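Hypothetical protein MM_2497 (PDB 2I5E) probably catalyses the condensation of (2S)-2-phospholactate with GTP to give (2S)-lactyl-2-diphospho-5'-guanosine, a step in the biosynthesis of coenzyme F420. Local coordinates at residues 10-15 / 30-35. Residues are numbered along the deposited sequence; the frame is centred on the assembly and turned at random.
With PEG (di(hydroxyethyl)ether), chain F.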
loop_
_atom_site.group_PDB
_atom_site.type_symbol
_atom_site.label_atom_id
_atom_site.label_comp_id
_atom_site.label_asym_id
_atom_site.label_seq_id
_atom_site.Cartn_x
_atom_site.Cartn_y
_atom_site.Cartn_z
ATOM N N TYR A 10 -14.507 -10.494 13.810
ATOM C CA TYR A 10 -13.362 -11.180 14.422
ATOM C C TYR A 10 -13.709 -12.643 14.769
ATOM O O TYR A 10 -14.763 -12.922 15.338
ATOM C CB TYR A 10 -12.943 -10.458 15.705
ATOM C CG TYR A 10 -11.783 -11.062 16.423
ATOM C CD1 TYR A 10 -10.484 -11.065 15.835
ATOM C CD2 TYR A 10 -11.945 -11.642 17.712
ATOM C CE1 TYR A 10 -9.411 -11.611 16.465
ATOM C CE2 TYR A 10 -10.840 -12.197 18.362
ATOM C CZ TYR A 10 -9.580 -12.151 17.729
ATOM O OH TYR A 10 -8.496 -12.678 18.316
ATOM N N LYS A 11 -12.815 -13.575 14.465
ATOM C CA LYS A 11 -12.928 -14.963 14.949
ATOM C C LYS A 11 -11.519 -15.418 15.259
ATOM O O LYS A 11 -10.693 -15.553 14.331
ATOM C CB LYS A 11 -13.642 -15.853 13.884
ATOM C CG LYS A 11 -13.538 -17.421 13.995
ATOM C CD LYS A 11 -14.609 -18.091 13.026
ATOM C CE LYS A 11 -14.591 -19.628 12.746
ATOM N NZ LYS A 11 -14.320 -20.383 13.951
ATOM N N LYS A 12 -11.220 -15.630 16.541
ATOM C CA LYS A 12 -9.916 -16.096 16.901
ATOM C C LYS A 12 -9.588 -17.503 16.355
ATOM O O LYS A 12 -8.454 -17.748 15.946
ATOM C CB LYS A 12 -9.714 -16.005 18.439
ATOM C CG LYS A 12 -8.424 -16.591 18.938
ATOM C CD LYS A 12 -8.175 -16.136 20.334
ATOM C CE LYS A 12 -7.147 -17.038 21.015
ATOM N NZ LYS A 12 -6.564 -16.176 22.054
ATOM N N ALA A 13 -10.566 -18.429 16.322
ATOM C CA ALA A 13 -10.243 -19.833 16.003
ATOM C C ALA A 13 -9.904 -20.185 14.568
ATOM O O ALA A 13 -10.680 -19.925 13.655
ATOM C CB ALA A 13 -11.351 -20.742 16.483
ATOM N N GLY A 14 -8.753 -20.838 14.374
ATOM C CA GLY A 14 -8.220 -21.054 13.024
ATOM C C GLY A 14 -7.928 -19.791 12.213
ATOM O O GLY A 14 -7.911 -19.839 10.981
ATOM N N ALA A 15 -7.650 -18.665 12.885
ATOM C CA ALA A 15 -7.921 -17.294 12.352
ATOM C C ALA A 15 -7.423 -16.894 10.973
ATOM O O ALA A 15 -8.188 -16.150 10.235
ATOM C CB ALA A 15 -7.449 -16.304 13.332
ATOM N N GLU A 30 -2.691 -16.432 18.698
ATOM C CA GLU A 30 -2.115 -15.346 19.564
ATOM C C GLU A 30 -1.855 -14.005 18.834
ATOM O O GLU A 30 -2.185 -12.957 19.335
ATOM C CB GLU A 30 -0.837 -15.820 20.243
ATOM C CG GLU A 30 -1.039 -15.904 21.738
ATOM C CD GLU A 30 -0.570 -14.689 22.504
ATOM O OE1 GLU A 30 -1.272 -13.620 22.500
ATOM O OE2 GLU A 30 0.518 -14.869 23.163
ATOM N N PHE A 31 -1.232 -14.083 17.663
ATOM C CA PHE A 31 -0.968 -12.958 16.820
ATOM C C PHE A 31 -2.271 -12.166 16.606
ATOM O O PHE A 31 -2.401 -11.051 17.001
ATOM C CB PHE A 31 -0.419 -13.489 15.482
ATOM C CG PHE A 31 0.057 -12.421 14.565
ATOM C CD1 PHE A 31 0.803 -11.350 15.067
ATOM C CD2 PHE A 31 -0.238 -12.469 13.208
ATOM C CE1 PHE A 31 1.218 -10.363 14.274
ATOM C CE2 PHE A 31 0.209 -11.465 12.364
ATOM C CZ PHE A 31 0.954 -10.429 12.889
ATOM N N VAL A 32 -3.263 -12.791 15.989
ATOM C CA VAL A 32 -4.570 -12.204 15.714
ATOM C C VAL A 32 -5.173 -11.452 16.940
ATOM O O VAL A 32 -5.641 -10.319 16.870
ATOM C CB VAL A 32 -5.362 -13.437 15.219
ATOM C CG1 VAL A 32 -6.606 -13.786 16.020
ATOM C CG2 VAL A 32 -5.417 -13.528 13.676
ATOM N N GLU A 33 -5.111 -12.072 18.094
ATOM C CA GLU A 33 -5.572 -11.436 19.347
ATOM C C GLU A 33 -4.793 -10.167 19.608
ATOM O O GLU A 33 -5.357 -9.125 19.938
ATOM C CB GLU A 33 -5.366 -12.374 20.533
ATOM C CG GLU A 33 -5.826 -11.703 21.860
ATOM C CD GLU A 33 -5.926 -12.733 23.018
ATOM O OE1 GLU A 33 -6.572 -13.779 22.826
ATOM O OE2 GLU A 33 -5.352 -12.467 24.118
ATOM N N LEU A 34 -3.471 -10.231 19.457
ATOM C CA LEU A 34 -2.661 -8.950 19.614
ATOM C C LEU A 34 -3.088 -7.886 18.584
ATOM O O LEU A 34 -3.188 -6.709 18.914
ATOM C CB LEU A 34 -1.136 -9.203 19.550
ATOM C CG LEU A 34 -0.591 -10.204 20.535
ATOM C CD1 LEU A 34 0.872 -10.461 20.292
ATOM C CD2 LEU A 34 -0.851 -9.740 21.975
HETATM N N MSE A 35 -3.331 -8.304 17.341
HETATM C CA MSE A 35 -3.763 -7.348 16.300
HETATM C C MSE A 35 -5.094 -6.761 16.630
HETATM O O MSE A 35 -5.247 -5.560 16.509
HETATM C CB MSE A 35 -3.765 -7.967 14.920
HETATM C CG MSE A 35 -2.344 -8.110 14.386
HETATM SE SE MSE A 35 -2.336 -8.520 12.508
HETATM C CE MSE A 35 -3.148 -10.334 12.408
HETATM C C1 PEG F . -10.039 -12.907 12.714
HETATM O O1 PEG F . -11.274 -12.679 12.014
HETATM C C2 PEG F . -8.963 -12.655 11.675
HETATM O O2 PEG F . -8.479 -11.308 11.805
HETATM C C3 PEG F . -7.463 -11.370 12.808
HETATM C C4 PEG F . -6.872 -9.995 13.077
HETATM O O4 PEG F . -6.629 -9.649 14.435
#
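Lys12 NZ donates a hydrogen bond to Glu33 OE1 at 2.5 Å, within a salt bridge that ties the loop 10-15 to the helical segment 30-35. The ammonium meets the anti side of that oxygen, 32° out of the carboxylate plane. Both chains are long and extended, and with CG anti to the backbone N in each (chi1 175° in Lys12, 179° in Glu33) they span the gap at its partly exposed margin. A methionine in place of Lys12 would probably leave the Glu33 carboxylate without this charged mate.

Deeper in, the buried Val32 points from the helix toward the loop, its two methyls dividing the work. CG1 lies 3.6 Å from Tyr10 CE1, approaching the ring obliquely, while CG2 lies against Ala15 CB (3.5 Å); a branched valine facing a small alanine lets loop and helix come close. Tyrosine is long enough to reach the helix backbone: its OH touches Val32 CG1 and stands 3.3 Å from Glu33 CA, contacts of packing rather than hydrogen bonding. Lys12 to Ala15 form a type II turn, and Gly14, at positive phi, suits its third position.

A diethylene glycol, probably from the crystallisation liquor, lies alongside: Lys11 N gives a weak hydrogen bond to its O1, and its O4 sits 2.7 Å from Val32 O. The loop links strand 5-9 to helix 25-45, which leads on to the adjacent parallel strand 50-55, a beta-alpha-beta crossover consistent with a GT-A nucleotidyltransferase fold; Phe31 and Met35 of that helix touch helix 188-194.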